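Local coordinates for protein hyaluronidase-phage associated (Streptococcus pyogenes, PDB 2WB3) that probably cleaves hyaluronan by a lyase reaction as part of a phage tail fibre, here a fragment built around a triple-stranded beta-helix, at residues A[104-109]-A[114-119]; A[46-51]-A[56-61]; A[6-11]-A[15-20]. All blocks are in the same frame, centred on the assembly; numbering follows the deposited sequence. Where two conformers were deposited one is given.

Contact 1 of 3, residues A[104-109]-A[114-119]; sequences DKFYVG and FWSCAS
Trp115 lays its CB over one face of the Tyr107 ring, 3.6 Å from the ring centroid and 19° off the normal, a CH-pi contact on the close-packed but partly exposed face of an antiparallel hairpin. The Tyr107 ring and the five-membered ring of Trp115 are near parallel but slid apart, so they barely overlap. With CG anti to the backbone N (chi1 173°), the indole runs back along strand 103-108, and its far edge takes in Asp104 O, 3.4 Å from Trp115 CH2. Tyr107 and Trp115 form a hydrogen-bonded pair: Trp115 N gives to Tyr107 O at 2.9 Å and Tyr107 N to Trp115 O at 3.0 Å. Past it, Cys117 N reaches Lys105 O, beside the classic beta bulge that Lys105 and Phe106 make opposite Ile98.

The other face is buried yet looser between the strands. Phe106 CZ lies 4.1 Å and Val108 CG2 4.2 Å from Phe114 CB, while the Phe114 ring turns away to meet Phe114 of the second and third subunits. Ser116 OG bonds to Gly112 O of the third subunit. Backbone bonds thus fix the register, rings pack on both faces, and the hairpin turns a mostly apolar face to its neighbours.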
loop_
_atom_site.group_PDB
_atom_site.type_symbol
_atom_site.label_atom_id
_atom_site.label_comp_id
_atom_site.label_asym_id
_atom_site.label_seq_id
_atom_site.Cartn_x
_atom_site.Cartn_y
_atom_site.Cartn_z
ATOM N N ASP A 104 3.241 26.126 -25.687
ATOM C CA ASP A 104 2.080 25.466 -26.310
ATOM C C ASP A 104 2.323 25.055 -27.764
ATOM O O ASP A 104 2.741 25.856 -28.592
ATOM C CB ASP A 104 0.810 26.345 -26.228
ATOM C CG ASP A 104 0.319 26.555 -24.832
ATOM O OD1 ASP A 104 0.339 25.653 -24.003
ATOM O OD2 ASP A 104 -0.126 27.672 -24.544
ATOM N N LYS A 105 2.032 23.800 -28.075
ATOM C CA LYS A 105 2.187 23.282 -29.405
ATOM C C LYS A 105 0.860 22.838 -30.018
ATOM O O LYS A 105 0.652 22.938 -31.215
ATOM C CB LYS A 105 3.154 22.094 -29.362
ATOM C CG LYS A 105 4.539 22.439 -28.854
ATOM C CD LYS A 105 5.133 23.457 -29.761
ATOM C CE LYS A 105 6.634 23.600 -29.600
ATOM N NZ LYS A 105 7.175 24.525 -30.625
ATOM N N PHE A 106 -0.034 22.307 -29.198
ATOM C CA PHE A 106 -1.322 21.833 -29.680
ATOM C C PHE A 106 -2.264 21.869 -28.509
ATOM O O PHE A 106 -1.878 21.497 -27.413
ATOM C CB PHE A 106 -1.183 20.362 -30.156
ATOM C CG PHE A 106 -2.468 19.762 -30.693
ATOM C CD1 PHE A 106 -2.751 19.796 -32.045
ATOM C CD2 PHE A 106 -3.367 19.120 -29.860
ATOM C CE1 PHE A 106 -3.923 19.256 -32.531
ATOM C CE2 PHE A 106 -4.569 18.568 -30.359
ATOM C CZ PHE A 106 -4.820 18.639 -31.706
ATOM N N TYR A 107 -3.504 22.276 -28.712
ATOM C CA TYR A 107 -4.506 22.096 -27.674
ATOM C C TYR A 107 -5.900 21.868 -28.217
ATOM O O TYR A 107 -6.204 22.206 -29.365
ATOM C CB TYR A 107 -4.496 23.278 -26.696
ATOM C CG TYR A 107 -4.939 24.615 -27.246
ATOM C CD1 TYR A 107 -6.304 24.890 -27.497
ATOM C CD2 TYR A 107 -4.007 25.639 -27.456
ATOM C CE1 TYR A 107 -6.709 26.141 -27.957
ATOM C CE2 TYR A 107 -4.410 26.895 -27.918
ATOM C CZ TYR A 107 -5.749 27.132 -28.153
ATOM O OH TYR A 107 -6.114 28.364 -28.641
ATOM N N VAL A 108 -6.754 21.311 -27.368
ATOM C CA VAL A 108 -8.170 21.205 -27.632
ATOM C C VAL A 108 -8.882 22.012 -26.521
ATOM O O VAL A 108 -8.716 21.753 -25.343
ATOM C CB VAL A 108 -8.626 19.750 -27.608
ATOM C CG1 VAL A 108 -10.163 19.666 -27.710
ATOM C CG2 VAL A 108 -7.981 18.982 -28.777
ATOM N N GLY A 109 -9.618 23.041 -26.901
ATOM C CA GLY A 109 -10.258 23.862 -25.896
ATOM C C GLY A 109 -11.566 23.293 -25.422
ATOM O O GLY A 109 -12.048 22.266 -25.951
ATOM N N PHE A 114 -9.645 23.074 -31.823
ATOM C CA PHE A 114 -8.231 22.748 -31.652
ATOM C C PHE A 114 -7.363 23.865 -32.228
ATOM O O PHE A 114 -7.802 24.669 -33.088
ATOM C CB PHE A 114 -7.873 21.353 -32.222
ATOM C CG PHE A 114 -7.975 21.259 -33.710
ATOM C CD1 PHE A 114 -6.901 21.557 -34.506
ATOM C CD2 PHE A 114 -9.157 20.849 -34.311
ATOM C CE1 PHE A 114 -7.007 21.495 -35.889
ATOM C CE2 PHE A 114 -9.257 20.762 -35.669
ATOM C CZ PHE A 114 -8.192 21.106 -36.460
ATOM N N TRP A 115 -6.130 23.917 -31.737
ATOM C CA TRP A 115 -5.091 24.807 -32.262
ATOM C C TRP A 115 -3.808 24.006 -32.432
ATOM O O TRP A 115 -3.381 23.345 -31.486
ATOM C CB TRP A 115 -4.845 25.942 -31.279
ATOM C CG TRP A 115 -3.700 26.782 -31.675
ATOM C CD1 TRP A 115 -3.708 27.791 -32.608
ATOM C CD2 TRP A 115 -2.354 26.689 -31.185
ATOM N NE1 TRP A 115 -2.439 28.328 -32.732
ATOM C CE2 TRP A 115 -1.589 27.674 -31.873
ATOM C CE3 TRP A 115 -1.714 25.863 -30.243
ATOM C CZ2 TRP A 115 -0.208 27.863 -31.643
ATOM C CZ3 TRP A 115 -0.330 26.065 -29.998
ATOM C CH2 TRP A 115 0.401 27.059 -30.704
ATOM N N SER A 116 -3.203 24.061 -33.605
ATOM C CA SER A 116 -1.973 23.341 -33.861
ATOM C C SER A 116 -0.924 24.374 -34.256
ATOM O O SER A 116 -1.233 25.263 -35.047
ATOM C CB SER A 116 -2.159 22.355 -35.013
ATOM O OG SER A 116 -0.915 21.783 -35.414
ATOM N N CYS A 117 0.297 24.249 -33.725
ATOM C CA CYS A 117 1.375 25.222 -33.993
ATOM C C CYS A 117 2.146 24.973 -35.305
ATOM O O CYS A 117 3.038 25.764 -35.640
ATOM C CB CYS A 117 2.354 25.237 -32.838
ATOM S SG CYS A 117 3.449 26.693 -32.696
ATOM N N ALA A 118 1.824 23.904 -36.050
ATOM C CA ALA A 118 2.591 23.542 -37.255
ATOM C C ALA A 118 1.765 22.866 -38.337
ATOM O O ALA A 118 0.705 22.300 -38.072
ATOM C CB ALA A 118 3.787 22.656 -36.904
ATOM N N SER A 119 2.291 22.906 -39.567
ATOM C CA SER A 119 1.658 22.271 -40.710
ATOM C C SER A 119 1.317 20.823 -40.437
ATOM O O SER A 119 2.133 20.037 -39.937
ATOM C CB SER A 119 2.545 22.356 -41.959
ATOM O OG SER A 119 2.639 23.702 -42.380
#

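Contact 2 of 3, residues A[46-51]-A[56-61]; sequences ITHENP and EYDENA
Asp58 pushes its carboxylate between His48 and Asn50, where strand 45-49 ends and the chain enters a loop. Its CB lies 3.9 Å from both His48 CE1 and Asn50 OD1. CG sits between the backbone N and the carbonyl carbon (chi1 58°), which lays the carboxylate against the flat Asn50 amide, Asp58 CG 3.5 Å from Asn50 CG. The two groups stack with planes 19° apart and no hydrogen bond between them; Asn50 OD1 accepts from Ser52 N, and ND2 gives to Asp54 O and to Gly77 O of the second subunit. At the tip, Asp58 OD2 approaches Asn50 CB at 3.2 Å and meets the His48 ring at its edge, 3.4 Å from CE1, while OD1 turns to Ala79 N of the second subunit. OD2 also bonds to Thr78 OG1 of that chain.

Such traffic between chains belongs to the triple-stranded beta-helix, in which strand 45-49 pairs in parallel with strands of both neighbouring subunits. The loop itself is folded by two type I turns, Glu56 to Glu59 and Asp58 to Ala61, the second closed by Ala61 N to Asp58 O. It brings Ala61 CB to 3.5 Å from His48 NE2, the nitrogen that bonds to Glu38 O of the third subunit. Farther out, Pro51 CG touches the edge of the Tyr57 ring at CE2, 3.6 Å away, and Tyr57 OH bonds to Glu27 of the second subunit.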
loop_
_atom_site.group_PDB
_atom_site.type_symbol
_atom_site.label_atom_id
_atom_site.label_comp_id
_atom_site.label_asym_id
_atom_site.label_seq_id
_atom_site.Cartn_x
_atom_site.Cartn_y
_atom_site.Cartn_z
ATOM N N ILE A 46 2.654 12.367 -13.904
ATOM C CA ILE A 46 3.510 11.261 -14.332
ATOM C C ILE A 46 4.740 11.932 -14.943
ATOM O O ILE A 46 4.625 12.738 -15.854
ATOM C CB ILE A 46 2.844 10.371 -15.410
ATOM C CG1 ILE A 46 1.469 9.807 -14.975
ATOM C CG2 ILE A 46 3.788 9.181 -15.731
ATOM C CD1 ILE A 46 0.712 9.041 -16.146
ATOM N N THR A 47 5.921 11.563 -14.448
ATOM C CA THR A 47 7.170 11.964 -15.081
ATOM C C THR A 47 7.945 10.799 -15.662
ATOM O O THR A 47 8.230 9.847 -14.996
ATOM C CB THR A 47 8.078 12.677 -14.117
ATOM O OG1 THR A 47 7.384 13.829 -13.684
ATOM C CG2 THR A 47 9.385 13.195 -14.815
ATOM N N HIS A 48 8.302 10.902 -16.934
ATOM C CA HIS A 48 9.215 9.901 -17.476
ATOM C C HIS A 48 10.565 10.600 -17.618
ATOM O O HIS A 48 10.620 11.643 -18.225
ATOM C CB HIS A 48 8.769 9.453 -18.849
ATOM C CG HIS A 48 9.766 8.542 -19.491
ATOM N ND1 HIS A 48 10.830 9.028 -20.204
ATOM C CD2 HIS A 48 9.951 7.200 -19.410
ATOM C CE1 HIS A 48 11.617 8.029 -20.578
ATOM N NE2 HIS A 48 11.108 6.909 -20.112
ATOM N N GLU A 49 11.626 9.967 -17.133
ATOM C CA GLU A 49 13.002 10.450 -17.267
ATOM C C GLU A 49 13.816 9.454 -18.121
ATOM O O GLU A 49 13.771 8.260 -17.900
ATOM C CB GLU A 49 13.619 10.540 -15.870
ATOM C CG GLU A 49 14.942 11.304 -15.825
ATOM C CD GLU A 49 15.624 11.198 -14.489
ATOM O OE1 GLU A 49 14.921 11.142 -13.454
ATOM O OE2 GLU A 49 16.877 11.176 -14.479
ATOM N N ASN A 50 14.497 9.939 -19.145
ATOM C CA ASN A 50 15.421 9.095 -19.910
ATOM C C ASN A 50 16.366 8.390 -18.925
ATOM O O ASN A 50 16.986 9.038 -18.066
ATOM C CB ASN A 50 16.170 9.971 -20.921
ATOM C CG ASN A 50 16.898 9.150 -22.002
ATOM O OD1 ASN A 50 17.117 7.936 -21.848
ATOM N ND2 ASN A 50 17.172 9.791 -23.129
ATOM N N PRO A 51 16.405 7.035 -18.954
ATOM C CA PRO A 51 17.362 6.361 -18.081
ATOM C C PRO A 51 18.825 6.574 -18.561
ATOM O O PRO A 51 19.744 6.220 -17.846
ATOM C CB PRO A 51 17.051 4.877 -18.283
ATOM C CG PRO A 51 16.401 4.780 -19.616
ATOM C CD PRO A 51 15.588 6.087 -19.741
ATOM N N GLU A 56 18.351 9.481 -27.797
ATOM C CA GLU A 56 17.484 8.658 -28.611
ATOM C C GLU A 56 17.216 7.318 -27.972
ATOM O O GLU A 56 16.450 6.512 -28.513
ATOM C CB GLU A 56 18.099 8.393 -29.970
ATOM C CG GLU A 56 18.559 9.605 -30.701
ATOM C CD GLU A 56 18.870 9.242 -32.130
ATOM O OE1 GLU A 56 18.067 9.658 -32.994
ATOM O OE2 GLU A 56 19.845 8.484 -32.377
ATOM N N TYR A 57 17.828 7.087 -26.825
ATOM C CA TYR A 57 17.753 5.825 -26.140
ATOM C C TYR A 57 16.312 5.381 -25.793
ATOM O O TYR A 57 15.991 4.169 -25.854
ATOM C CB TYR A 57 18.490 5.946 -24.845
ATOM C CG TYR A 57 18.686 4.641 -24.123
ATOM C CD1 TYR A 57 19.689 3.763 -24.525
ATOM C CD2 TYR A 57 17.904 4.293 -23.017
ATOM C CE1 TYR A 57 19.897 2.599 -23.877
ATOM C CE2 TYR A 57 18.129 3.120 -22.342
ATOM C CZ TYR A 57 19.122 2.273 -22.782
ATOM O OH TYR A 57 19.386 1.089 -22.130
ATOM N N ASP A 58 15.471 6.351 -25.405
ATOM C CA ASP A 58 14.084 6.081 -24.904
ATOM C C ASP A 58 13.023 6.389 -25.961
ATOM O O ASP A 58 11.867 6.738 -25.631
ATOM C CB ASP A 58 13.842 6.916 -23.625
ATOM C CG ASP A 58 14.031 8.421 -23.845
ATOM O OD1 ASP A 58 14.351 8.893 -24.977
ATOM O OD2 ASP A 58 13.763 9.165 -22.891
ATOM N N GLU A 59 13.391 6.297 -27.254
ATOM C CA GLU A 59 12.456 6.639 -28.296
ATOM C C GLU A 59 11.141 5.804 -28.338
ATOM O O GLU A 59 10.129 6.289 -28.885
ATOM C CB GLU A 59 13.122 6.589 -29.657
ATOM C CG GLU A 59 13.617 5.217 -30.049
ATOM C CD GLU A 59 14.174 5.238 -31.475
ATOM O OE1 GLU A 59 14.603 6.329 -31.917
ATOM O OE2 GLU A 59 14.148 4.189 -32.158
ATOM N N ASN A 60 11.140 4.602 -27.785
ATOM C CA ASN A 60 9.880 3.835 -27.705
ATOM C C ASN A 60 9.128 4.013 -26.376
ATOM O O ASN A 60 8.059 3.388 -26.195
ATOM C CB ASN A 60 10.109 2.333 -27.893
ATOM C CG ASN A 60 10.663 1.982 -29.265
ATOM O OD1 ASN A 60 11.772 1.464 -29.365
ATOM N ND2 ASN A 60 9.949 2.329 -30.297
ATOM N N ALA A 61 9.679 4.811 -25.449
ATOM C CA ALA A 61 9.147 4.906 -24.100
ATOM C C ALA A 61 8.008 5.907 -24.161
ATOM O O ALA A 61 7.900 6.649 -25.126
ATOM C CB ALA A 61 10.217 5.421 -23.108
#

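Contact 3 of 3, residues A[6-11]-A[15-20]; sequences IVMRQP and NFSSAL
Met8 and Ala19 meet in a side-chain contact between the end of strand 4-8 and the returning loop that leads into strand 20-24, near the N-terminal end of this fragment, in its triple-stranded beta-helical fibre. The two segments run in nearly opposite directions, 165° apart, yet no hydrogen bond joins them; the pairing of Ile6, Val7, Met8 and Leu20 is instead parallel, with strands of the second subunit. Within the chain the turn is therefore closed by side chains.

Met8 does most of this. With CG anti to the backbone N it extends toward the loop, its CB packing against Ala19 CB at 3.9 Å. The chain then bends at chi3 (-68°), which tucks CE in beside the loop, 3.3 Å from Ser17 OG and 3.4 Å from Ser18 O. SD also lies close to Ser17 OG. Toward the tip of the turn, Pro11 CB touches the amide of Asn15, 3.6 Å from ND2.

The loop wall facing Met8 is braced from within by an Asx turn. Ser17 OG has a further partner in Arg9 NH1 of the fourth subunit, and Ser18 OG bonds to Ser30 O of the second. Asn15 OD1 accepts both Ser17 N and Ser17 OG, each at 2.9 Å and each in the plane of its carbonyl, the N-H...O angle of the Ser17 N bond being 155°.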
loop_
_atom_site.group_PDB
_atom_site.type_symbol
_atom_site.label_atom_id
_atom_site.label_comp_id
_atom_site.label_asym_id
_atom_site.label_seq_id
_atom_site.Cartn_x
_atom_site.Cartn_y
_atom_site.Cartn_z
ATOM N N ILE A 6 6.270 4.483 -2.642
ATOM C CA ILE A 6 6.663 3.150 -3.146
ATOM C C ILE A 6 7.883 3.347 -4.038
ATOM O O ILE A 6 7.804 4.092 -5.037
ATOM C CB ILE A 6 5.539 2.508 -3.972
ATOM C CG1 ILE A 6 4.187 2.749 -3.323
ATOM C CG2 ILE A 6 5.729 1.007 -4.053
ATOM C CD1 ILE A 6 3.973 1.922 -2.138
ATOM N N VAL A 7 9.009 2.720 -3.675
ATOM C CA VAL A 7 10.262 2.909 -4.418
ATOM C C VAL A 7 10.788 1.579 -4.923
ATOM O O VAL A 7 11.016 0.652 -4.140
ATOM C CB VAL A 7 11.320 3.563 -3.575
ATOM C CG1 VAL A 7 12.661 3.601 -4.318
ATOM C CG2 VAL A 7 10.915 4.968 -3.127
ATOM N N MET A 8 10.964 1.490 -6.234
ATOM C CA MET A 8 11.690 0.354 -6.792
ATOM C C MET A 8 13.118 0.843 -7.127
ATOM O O MET A 8 13.307 1.686 -8.017
ATOM C CB MET A 8 10.964 -0.232 -7.997
ATOM C CG MET A 8 11.876 -1.142 -8.788
ATOM S SD MET A 8 11.030 -2.311 -9.787
ATOM C CE MET A 8 10.324 -3.350 -8.493
ATOM N N ARG A 9 14.106 0.364 -6.383
ATOM C CA ARG A 9 15.513 0.770 -6.620
ATOM C C ARG A 9 16.050 0.157 -7.910
ATOM O O ARG A 9 15.481 -0.809 -8.436
ATOM C CB ARG A 9 16.443 0.336 -5.478
ATOM C CG ARG A 9 16.117 0.954 -4.128
ATOM C CD ARG A 9 17.219 0.694 -3.051
ATOM N NE ARG A 9 17.573 -0.732 -2.890
ATOM C CZ ARG A 9 17.165 -1.525 -1.887
ATOM N NH1 ARG A 9 16.371 -1.060 -0.924
ATOM N NH2 ARG A 9 17.555 -2.798 -1.853
ATOM N N GLN A 10 17.149 0.726 -8.396
ATOM C CA GLN A 10 17.799 0.256 -9.630
ATOM C C GLN A 10 18.248 -1.205 -9.497
ATOM O O GLN A 10 19.031 -1.508 -8.606
ATOM C CB GLN A 10 18.975 1.171 -9.980
ATOM C CG GLN A 10 19.680 0.640 -11.217
ATOM C CD GLN A 10 20.661 1.565 -11.779
ATOM O OE1 GLN A 10 20.970 2.606 -11.213
ATOM N NE2 GLN A 10 21.204 1.189 -12.914
ATOM N N PRO A 11 17.705 -2.137 -10.313
ATOM C CA PRO A 11 18.216 -3.499 -10.194
ATOM C C PRO A 11 19.581 -3.640 -10.941
ATOM O O PRO A 11 19.934 -2.763 -11.745
ATOM C CB PRO A 11 17.132 -4.322 -10.896
ATOM C CG PRO A 11 16.688 -3.432 -11.995
ATOM C CD PRO A 11 16.762 -2.030 -11.445
ATOM N N ASN A 15 14.637 -5.494 -15.631
ATOM C CA ASN A 15 13.765 -6.646 -15.748
ATOM C C ASN A 15 12.389 -6.034 -15.924
ATOM O O ASN A 15 12.288 -4.804 -15.975
ATOM C CB ASN A 15 13.875 -7.496 -14.475
ATOM C CG ASN A 15 13.602 -6.687 -13.216
ATOM O OD1 ASN A 15 12.487 -6.299 -12.978
ATOM N ND2 ASN A 15 14.626 -6.448 -12.402
ATOM N N PHE A 16 11.341 -6.842 -16.054
ATOM C CA PHE A 16 10.011 -6.318 -16.363
ATOM C C PHE A 16 9.178 -5.889 -15.142
ATOM O O PHE A 16 8.019 -5.465 -15.279
ATOM C CB PHE A 16 9.249 -7.349 -17.198
ATOM C CG PHE A 16 9.756 -7.430 -18.599
ATOM C CD1 PHE A 16 9.665 -6.310 -19.450
ATOM C CD2 PHE A 16 10.364 -8.590 -19.068
ATOM C CE1 PHE A 16 10.166 -6.358 -20.774
ATOM C CE2 PHE A 16 10.851 -8.659 -20.379
ATOM C CZ PHE A 16 10.759 -7.538 -21.235
ATOM N N SER A 17 9.769 -5.927 -13.963
ATOM C CA SER A 17 9.004 -5.662 -12.782
ATOM C C SER A 17 8.677 -4.147 -12.510
ATOM O O SER A 17 9.416 -3.206 -12.890
ATOM C CB SER A 17 9.638 -6.351 -11.589
ATOM O OG SER A 17 10.554 -5.418 -11.077
ATOM N N SER A 18 7.518 -3.964 -11.866
ATOM C CA SER A 18 6.939 -2.656 -11.581
ATOM C C SER A 18 7.050 -2.347 -10.097
ATOM O O SER A 18 7.063 -3.237 -9.266
ATOM C CB SER A 18 5.467 -2.690 -12.051
ATOM O OG SER A 18 5.433 -2.757 -13.486
ATOM N N ALA A 19 7.112 -1.067 -9.736
ATOM C CA ALA A 19 6.961 -0.647 -8.344
ATOM C C ALA A 19 5.508 -1.028 -7.836
ATOM O O ALA A 19 5.310 -1.530 -6.745
ATOM C CB ALA A 19 7.210 0.916 -8.275
ATOM N N LEU A 20 4.514 -0.783 -8.670
ATOM C CA LEU A 20 3.110 -0.981 -8.279
ATOM C C LEU A 20 2.323 -1.587 -9.437
ATOM O O LEU A 20 2.329 -1.051 -10.559
ATOM C CB LEU A 20 2.522 0.363 -7.820
ATOM C CG LEU A 20 1.027 0.249 -7.404
ATOM C CD1 LEU A 20 0.783 -0.771 -6.322
ATOM C CD2 LEU A 20 0.540 1.602 -6.931
#

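In the fold
The three contacts follow one another along the fibre without touching: contact 3 and contact 2 have centres about 16 Å apart, and the centres of contacts 1 and 3 are about 36 Å apart. Contacts 2 and 3 are buried, and each joins a strand of the interchain beta-helix to the loop that follows it; contact 1 is partly buried and pairs two strands of a hairpin, whose outer strand 114-116 also continues its sheet into the second subunit. Backbone hydrogen bonds cross only contact 1, where aromatic rings dominate. In contact 2 a carboxylate and an amide stack; in contact 3 methionine and alanine fill the turn. The second subunit touches all three, and contact 3 also reaches a fourth.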